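Local atomic coordinates of phosphoenolpyruvate-protein phosphotransferase (Acinetobacter sp., PDB entry 3CI6), a protein that probably catalyses transfer of the phosphoryl group from phosphoenolpyruvate to a protein histidine, this chain being only its GAF domain. Residues S28-M40 / A146-V160. Residues are numbered along the deposited sequence; the frame is centred on the assembly and turned at random.
Sequences SLDIMVNQVADAM and AESFLVTLCAQLSGV
M40, a selenomethionine, reaches from the last turn of helix 25-40 onto the first turns of helix 144-167, and from CG onward each atom of its side chain finds a different neighbour. The bond from CA to CB heads toward the other helix. M40 CG then lies 4.2 Å from CE2 of F149, oblique to the ring. M40 SE follows, 4.0 Å from CD2 of L150, and the chain bends at its last torsion (chi3 62°), bringing M40 CE to 3.7 Å from CB of A146. The flexible, unbranched chain of methionine, with selenium standing in for its sulfur, suits this course, while the small A146 lets the methyl settle close to its helix. F142 also touches M40.

One turn back, V36 uses both branches. V36 CG1 packs 3.6 Å from CD2 of L150, the two side chains crossing at about a right angle, and V36 CG2 lies 3.6 Å from CD1 of L153. That same L153 methyl covers one face of the F149 ring, towards its rim, and CB of A39, its only side-chain carbon, lies 3.8 Å from CZ of F149. Farther along, M32 and L157 reach toward each other; both have alternate conformers, and their modelled spacing is doubtful. S28 lies beside L157 in the modelled copies, a spacing equally uncertain, while OG of S28 hydrogen-bonds to the hydroxyl of S22 and the backbone carbonyl of S24.

Segments 28-40 and 146-160 run nearly antiparallel (172°), their axes 11.3 Å apart at closest, and pack side by side against the antiparallel sheet of the GAF domain: L29 touches strand 56-63 and L150 strand 116-124. Because the meeting surfaces are almost wholly aliphatic, aromatic or thioether-like, the last as selenomethionine here, and join without polar bonds, cohesion probably rests on dispersion and on burial from water.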
ATOM      1  N   SER B  28       6.942  -3.259  10.867  0.60  6.75           N
ATOM      2  CA  SER B  28       6.389  -3.331   9.522  0.60  6.35           C
ATOM      3  C   SER B  28       7.417  -3.872   8.530  0.60  5.87           C
ATOM      4  O   SER B  28       7.125  -4.763   7.759  0.60  5.65           O
ATOM      5  CB  SER B  28       5.889  -1.975   9.075  0.60  6.60           C
ATOM      6  OG  SER B  28       4.868  -1.552   9.958  0.60  8.49           O
ATOM      7  N   LEU B  29       8.635  -3.356   8.616  1.00  5.82           N
ATOM      8  CA  LEU B  29       9.714  -3.741   7.701  1.00  6.39           C
ATOM      9  C   LEU B  29      10.077  -5.218   7.865  1.00  6.66           C
ATOM     10  O   LEU B  29      10.312  -5.923   6.869  1.00  7.92           O
ATOM     11  CB  LEU B  29      10.951  -2.870   7.917  1.00  6.87           C
ATOM     12  CG  LEU B  29      10.763  -1.377   7.686  1.00  7.30           C
ATOM     13  CD1 LEU B  29      12.048  -0.609   8.069  1.00  9.98           C
ATOM     14  CD2 LEU B  29      10.337  -1.072   6.225  1.00 10.20           C
ATOM     15  N   ASP B  30      10.134  -5.657   9.118  1.00  7.44           N
ATOM     16  CA  ASP B  30      10.508  -7.029   9.429  1.00  8.07           C
ATOM     17  C   ASP B  30       9.443  -7.976   8.908  1.00  7.11           C
ATOM     18  O   ASP B  30       9.742  -9.030   8.306  1.00  7.40           O
ATOM     19  CB  ASP B  30      10.695  -7.179  10.944  1.00  8.64           C
ATOM     20  CG  ASP B  30      11.099  -8.581  11.377  1.00 12.35           C
ATOM     21  OD1 ASP B  30      12.142  -9.063  10.891  1.00 19.23           O
ATOM     22  OD2 ASP B  30      10.399  -9.116  12.278  1.00 20.45           O
ATOM     23  N   ILE B  31       8.173  -7.629   9.147  1.00  6.75           N
ATOM     24  CA  ILE B  31       7.067  -8.451   8.632  1.00  7.25           C
ATOM     25  C   ILE B  31       7.141  -8.524   7.135  1.00  7.50           C
ATOM     26  O   ILE B  31       7.020  -9.598   6.545  1.00  6.75           O
ATOM     27  CB  ILE B  31       5.717  -7.853   9.045  1.00  7.12           C
ATOM     28  CG1 ILE B  31       5.496  -8.060  10.532  1.00  8.32           C
ATOM     29  CG2 ILE B  31       4.586  -8.520   8.313  1.00  7.96           C
ATOM     30  CD1 ILE B  31       4.456  -7.050  11.133  1.00  9.94           C
HETATM   31  N   MSE B  32       7.341  -7.385   6.483  0.50  8.99           N
HETATM   32  CA  MSE B  32       7.330  -7.411   5.023  0.50 10.82           C
HETATM   33  C   MSE B  32       8.444  -8.279   4.439  0.50  8.97           C
HETATM   34  O   MSE B  32       8.183  -9.102   3.563  0.50  8.36           O
HETATM   35  CB  MSE B  32       7.421  -6.026   4.420  0.50 11.27           C
HETATM   36  CG  MSE B  32       7.177  -6.052   2.925  0.50 11.85           C
HETATM   37 SE   MSE B  32       7.208  -4.282   2.265  0.50 23.67          SE
HETATM   38  CE  MSE B  32       9.053  -3.831   2.820  0.60  6.72           C
ATOM     39  N   VAL B  33       9.677  -8.110   4.889  1.00  7.27           N
ATOM     40  CA  VAL B  33      10.775  -8.899   4.249  1.00  7.80           C
ATOM     41  C   VAL B  33      10.603 -10.391   4.483  1.00  7.91           C
ATOM     42  O   VAL B  33      10.872 -11.222   3.602  1.00  7.87           O
ATOM     43  CB  VAL B  33      12.202  -8.416   4.610  1.00  7.96           C
ATOM     44  CG1 VAL B  33      12.382  -6.982   4.146  1.00  9.70           C
ATOM     45  CG2 VAL B  33      12.518  -8.624   6.064  1.00  7.85           C
ATOM     46  N   ASN B  34      10.172 -10.784   5.669  1.00  6.55           N
ATOM     47  CA  ASN B  34      10.038 -12.207   5.983  1.00  6.70           C
ATOM     48  C   ASN B  34       8.850 -12.805   5.251  1.00  6.34           C
ATOM     49  O   ASN B  34       8.936 -13.906   4.717  1.00  7.23           O
ATOM     50  CB  ASN B  34       9.942 -12.380   7.484  1.00  6.42           C
ATOM     51  CG  ASN B  34      11.304 -12.296   8.128  1.00  7.82           C
ATOM     52  OD1 ASN B  34      12.086 -13.263   8.056  1.00 10.64           O
ATOM     53  ND2 ASN B  34      11.647 -11.136   8.670  1.00  9.52           N
ATOM     54  N   GLN B  35       7.737 -12.076   5.227  1.00  6.13           N
ATOM     55  CA  GLN B  35       6.574 -12.572   4.514  1.00  6.94           C
ATOM     56  C   GLN B  35       6.719 -12.613   3.002  1.00  6.41           C
ATOM     57  O   GLN B  35       6.268 -13.581   2.386  1.00  7.73           O
ATOM     58  CB  GLN B  35       5.295 -11.840   4.913  1.00  8.51           C
ATOM     59  CG  GLN B  35       4.945 -11.957   6.369  1.00  9.23           C
ATOM     60  CD  GLN B  35       4.530 -13.319   6.811  1.00 14.72           C
ATOM     61  OE1 GLN B  35       4.663 -14.308   6.069  1.00 21.15           O
ATOM     62  NE2 GLN B  35       3.970 -13.399   8.005  1.00 17.63           N
ATOM     63  N   VAL B  36       7.413 -11.637   2.435  1.00  6.89           N
ATOM     64  CA  VAL B  36       7.745 -11.666   1.001  1.00  7.21           C
ATOM     65  C   VAL B  36       8.627 -12.891   0.721  1.00  6.95           C
ATOM     66  O   VAL B  36       8.374 -13.668  -0.215  1.00  8.38           O
ATOM     67  CB  VAL B  36       8.424 -10.394   0.516  1.00  7.29           C
ATOM     68  CG1 VAL B  36       9.058 -10.602  -0.881  1.00  8.48           C
ATOM     69  CG2 VAL B  36       7.368  -9.234   0.475  1.00  7.93           C
ATOM     70  N   ALA B  37       9.647 -13.134   1.534  1.00  5.90           N
ATOM     71  CA  ALA B  37      10.547 -14.258   1.277  1.00  7.82           C
ATOM     72  C   ALA B  37       9.801 -15.585   1.307  1.00  7.53           C
ATOM     73  O   ALA B  37      10.061 -16.493   0.484  1.00  8.46           O
ATOM     74  CB  ALA B  37      11.665 -14.278   2.293  1.00  6.65           C
ATOM     75  N   ASP B  38       8.858 -15.716   2.243  1.00  8.21           N
ATOM     76  CA  ASP B  38       8.074 -16.948   2.353  1.00  8.46           C
ATOM     77  C   ASP B  38       7.075 -17.084   1.193  1.00  8.44           C
ATOM     78  O   ASP B  38       6.889 -18.171   0.644  1.00 10.16           O
ATOM     79  CB  ASP B  38       7.342 -16.983   3.684  1.00  9.00           C
ATOM     80  CG  ASP B  38       6.651 -18.319   3.963  1.00 13.21           C
ATOM     81  OD1 ASP B  38       7.262 -19.380   3.778  1.00 20.77           O
ATOM     82  OD2 ASP B  38       5.473 -18.284   4.363  1.00 22.19           O
ATOM     83  N   ALA B  39       6.437 -15.996   0.803  1.00  7.84           N
ATOM     84  CA  ALA B  39       5.408 -16.054  -0.232  1.00  8.14           C
ATOM     85  C   ALA B  39       5.983 -16.351  -1.597  1.00  8.17           C
ATOM     86  O   ALA B  39       5.333 -16.990  -2.424  1.00  8.91           O
ATOM     87  CB  ALA B  39       4.640 -14.739  -0.277  1.00  8.68           C
HETATM   88  N   MSE B  40       7.197 -15.867  -1.847  1.00  8.23           N
HETATM   89  CA  MSE B  40       7.880 -16.088  -3.112  1.00  7.79           C
HETATM   90  C   MSE B  40       8.871 -17.263  -3.097  1.00  6.71           C
HETATM   91  O   MSE B  40       9.287 -17.727  -4.160  1.00  7.92           O
HETATM   92  CB  MSE B  40       8.703 -14.843  -3.497  1.00  7.86           C
HETATM   93  CG  MSE B  40       7.921 -13.587  -3.620  1.00  7.91           C
HETATM   94 SE   MSE B  40       8.939 -12.074  -4.340  0.80 12.74          SE
HETATM   95  CE  MSE B  40       9.360 -12.839  -6.088  1.00 11.60           C
ATOM     96  N   ALA B 146       4.719 -11.435  -9.540  1.00  8.51           N
ATOM     97  CA  ALA B 146       5.645 -11.100  -8.492  1.00  7.89           C
ATOM     98  C   ALA B 146       5.879  -9.609  -8.487  1.00  6.77           C
ATOM     99  O   ALA B 146       5.869  -8.990  -7.411  1.00  6.47           O
ATOM    100  CB  ALA B 146       6.947 -11.853  -8.681  1.00  7.26           C
ATOM    101  N   GLU B 147       6.060  -9.002  -9.660  1.00  6.08           N
ATOM    102  CA  GLU B 147       6.262  -7.546  -9.680  1.00  5.56           C
ATOM    103  C   GLU B 147       5.055  -6.809  -9.084  1.00  5.17           C
ATOM    104  O   GLU B 147       5.199  -5.895  -8.251  1.00  5.42           O
ATOM    105  CB  GLU B 147       6.529  -7.047 -11.102  1.00  5.93           C
ATOM    106  CG  GLU B 147       7.840  -7.533 -11.677  1.00  7.65           C
ATOM    107  CD  GLU B 147       8.167  -6.929 -13.027  1.00  9.84           C
ATOM    108  OE1 GLU B 147       7.418  -6.081 -13.546  1.00 14.41           O
ATOM    109  OE2 GLU B 147       9.257  -7.258 -13.572  1.00 12.07           O
ATOM    110  N   SER B 148       3.854  -7.215  -9.492  1.00  5.50           N
ATOM    111  CA  SER B 148       2.635  -6.572  -8.987  1.00  5.69           C
ATOM    112  C   SER B 148       2.475  -6.712  -7.488  1.00  6.27           C
ATOM    113  O   SER B 148       2.102  -5.757  -6.822  1.00  5.37           O
ATOM    114  CB  SER B 148       1.424  -7.107  -9.708  1.00  6.23           C
ATOM    115  OG  SER B 148       1.414  -6.772 -11.063  1.00  7.60           O
ATOM    116  N   PHE B 149       2.747  -7.897  -6.955  1.00  5.51           N
ATOM    117  CA  PHE B 149       2.726  -8.179  -5.531  1.00  5.71           C
ATOM    118  C   PHE B 149       3.647  -7.230  -4.787  1.00  6.29           C
ATOM    119  O   PHE B 149       3.265  -6.600  -3.802  1.00  6.09           O
ATOM    120  CB  PHE B 149       3.133  -9.658  -5.364  1.00  6.23           C
ATOM    121  CG  PHE B 149       3.398 -10.127  -3.943  1.00  5.94           C
ATOM    122  CD1 PHE B 149       2.356 -10.310  -3.068  1.00  7.70           C
ATOM    123  CD2 PHE B 149       4.672 -10.549  -3.550  1.00  7.71           C
ATOM    124  CE1 PHE B 149       2.558 -10.830  -1.778  1.00  8.54           C
ATOM    125  CE2 PHE B 149       4.891 -11.069  -2.264  1.00  6.57           C
ATOM    126  CZ  PHE B 149       3.833 -11.186  -1.380  1.00  9.13           C
ATOM    127  N   LEU B 150       4.892  -7.151  -5.260  1.00  5.41           N
ATOM    128  CA  LEU B 150       5.879  -6.322  -4.573  1.00  5.15           C
ATOM    129  C   LEU B 150       5.547  -4.855  -4.694  1.00  4.97           C
ATOM    130  O   LEU B 150       5.758  -4.101  -3.744  1.00  6.10           O
ATOM    131  CB  LEU B 150       7.276  -6.602  -5.110  1.00  5.42           C
ATOM    132  CG  LEU B 150       7.799  -8.012  -4.858  1.00  5.35           C
ATOM    133  CD1 LEU B 150       9.170  -8.186  -5.508  1.00  8.05           C
ATOM    134  CD2 LEU B 150       7.831  -8.345  -3.367  1.00  7.30           C
ATOM    135  N   VAL B 151       5.116  -4.401  -5.880  1.00  5.00           N
ATOM    136  CA  VAL B 151       4.715  -2.989  -6.024  1.00  4.87           C
ATOM    137  C   VAL B 151       3.636  -2.616  -5.003  1.00  5.01           C
ATOM    138  O   VAL B 151       3.682  -1.554  -4.371  1.00  5.60           O
ATOM    139  CB  VAL B 151       4.321  -2.663  -7.473  1.00  5.02           C
ATOM    140  CG1 VAL B 151       3.597  -1.313  -7.595  1.00  4.56           C
ATOM    141  CG2 VAL B 151       5.549  -2.736  -8.384  1.00  5.29           C
ATOM    142  N   THR B 152       2.646  -3.485  -4.830  1.00  4.56           N
ATOM    143  CA  THR B 152       1.540  -3.199  -3.927  1.00  5.57           C
ATOM    144  C   THR B 152       2.009  -3.133  -2.474  1.00  6.53           C
ATOM    145  O   THR B 152       1.673  -2.180  -1.753  1.00  7.08           O
ATOM    146  CB  THR B 152       0.417  -4.218  -4.138  1.00  5.62           C
ATOM    147  OG1 THR B 152      -0.009  -4.185  -5.519  1.00  6.49           O
ATOM    148  CG2 THR B 152      -0.761  -3.885  -3.170  1.00  6.28           C
ATOM    149  N   LEU B 153       2.844  -4.088  -2.040  1.00  5.32           N
ATOM    150  CA  LEU B 153       3.407  -4.016  -0.700  1.00  6.24           C
ATOM    151  C   LEU B 153       4.283  -2.791  -0.530  1.00  6.50           C
ATOM    152  O   LEU B 153       4.260  -2.135   0.510  1.00  6.94           O
ATOM    153  CB  LEU B 153       4.204  -5.281  -0.398  1.00  6.72           C
ATOM    154  CG  LEU B 153       3.334  -6.491  -0.156  1.00  7.41           C
ATOM    155  CD1 LEU B 153       4.188  -7.789  -0.246  1.00  9.64           C
ATOM    156  CD2 LEU B 153       2.577  -6.411   1.167  1.00  9.94           C
ATOM    157  N   CYS B 154       5.081  -2.457  -1.547  1.00  6.37           N
ATOM    158  CA  CYS B 154       5.922  -1.284  -1.382  1.00  6.13           C
ATOM    159  C   CYS B 154       5.059  -0.011  -1.220  1.00  6.25           C
ATOM    160  O   CYS B 154       5.409   0.920  -0.469  1.00  6.08           O
ATOM    161  CB  CYS B 154       6.875  -1.126  -2.554  1.00  6.32           C
ATOM    162  SG  CYS B 154       8.265  -2.256  -2.503  1.00  6.99           S
ATOM    163  N   ALA B 155       3.926   0.043  -1.932  1.00  5.42           N
ATOM    164  CA  ALA B 155       3.053   1.220  -1.860  1.00  6.31           C
ATOM    165  C   ALA B 155       2.445   1.328  -0.475  1.00  6.60           C
ATOM    166  O   ALA B 155       2.266   2.458   0.057  1.00  7.21           O
ATOM    167  CB  ALA B 155       1.969   1.075  -2.871  1.00  8.01           C
ATOM    168  N   GLN B 156       2.169   0.197   0.153  1.00  6.72           N
ATOM    169  CA  GLN B 156       1.680   0.232   1.538  1.00  7.38           C
ATOM    170  C   GLN B 156       2.769   0.753   2.454  1.00  6.26           C
ATOM    171  O   GLN B 156       2.537   1.661   3.303  1.00  6.34           O
ATOM    172  CB  GLN B 156       1.263  -1.138   2.029  1.00  7.66           C
ATOM    173  CG  GLN B 156       0.801  -1.103   3.472  1.00  7.35           C
ATOM    174  CD  GLN B 156       0.417  -2.437   4.009  1.00  9.45           C
ATOM    175  OE1 GLN B 156       0.681  -3.477   3.385  1.00 14.30           O
ATOM    176  NE2 GLN B 156      -0.195  -2.448   5.165  1.00  8.21           N
ATOM    177  N   LEU B 157       3.987   0.242   2.299  0.50  6.05           N
ATOM    178  CA  LEU B 157       5.076   0.699   3.178  0.50  6.41           C
ATOM    179  C   LEU B 157       5.414   2.150   2.920  0.50  5.62           C
ATOM    180  O   LEU B 157       5.891   2.835   3.812  0.50  5.72           O
ATOM    181  CB  LEU B 157       6.332  -0.160   3.054  0.50  6.89           C
ATOM    182  CG  LEU B 157       6.294  -1.528   3.716  0.50  8.25           C
ATOM    183  CD1 LEU B 157       7.584  -2.211   3.354  0.50 12.72           C
ATOM    184  CD2 LEU B 157       6.075  -1.494   5.209  0.50 11.54           C
ATOM    185  N   SER B 158       5.171   2.634   1.710  1.00  5.51           N
ATOM    186  CA  SER B 158       5.585   4.016   1.418  1.00  5.29           C
ATOM    187  C   SER B 158       4.987   5.020   2.385  1.00  4.94           C
ATOM    188  O   SER B 158       5.675   5.950   2.840  1.00  6.54           O
ATOM    189  CB  SER B 158       5.272   4.365  -0.027  1.00  6.16           C
ATOM    190  OG  SER B 158       3.905   4.617  -0.233  1.00  6.14           O
ATOM    191  N   GLY B 159       3.706   4.850   2.751  1.00  5.17           N
ATOM    192  CA  GLY B 159       3.076   5.738   3.713  1.00  6.38           C
ATOM    193  C   GLY B 159       3.450   5.482   5.143  1.00  6.17           C
ATOM    194  O   GLY B 159       3.530   6.420   5.910  1.00  6.09           O
ATOM    195  N   VAL B 160       3.694   4.228   5.504  1.00  5.62           N
ATOM    196  CA  VAL B 160       4.236   3.908   6.820  1.00  5.67           C
ATOM    197  C   VAL B 160       5.583   4.637   6.989  1.00  5.93           C
ATOM    198  O   VAL B 160       5.865   5.226   8.039  1.00  5.88           O
ATOM    199  CB  VAL B 160       4.433   2.400   6.976  1.00  5.67           C
ATOM    200  CG1 VAL B 160       5.025   2.114   8.332  1.00  6.02           C
ATOM    201  CG2 VAL B 160       3.093   1.627   6.850  1.00  7.96           C
TER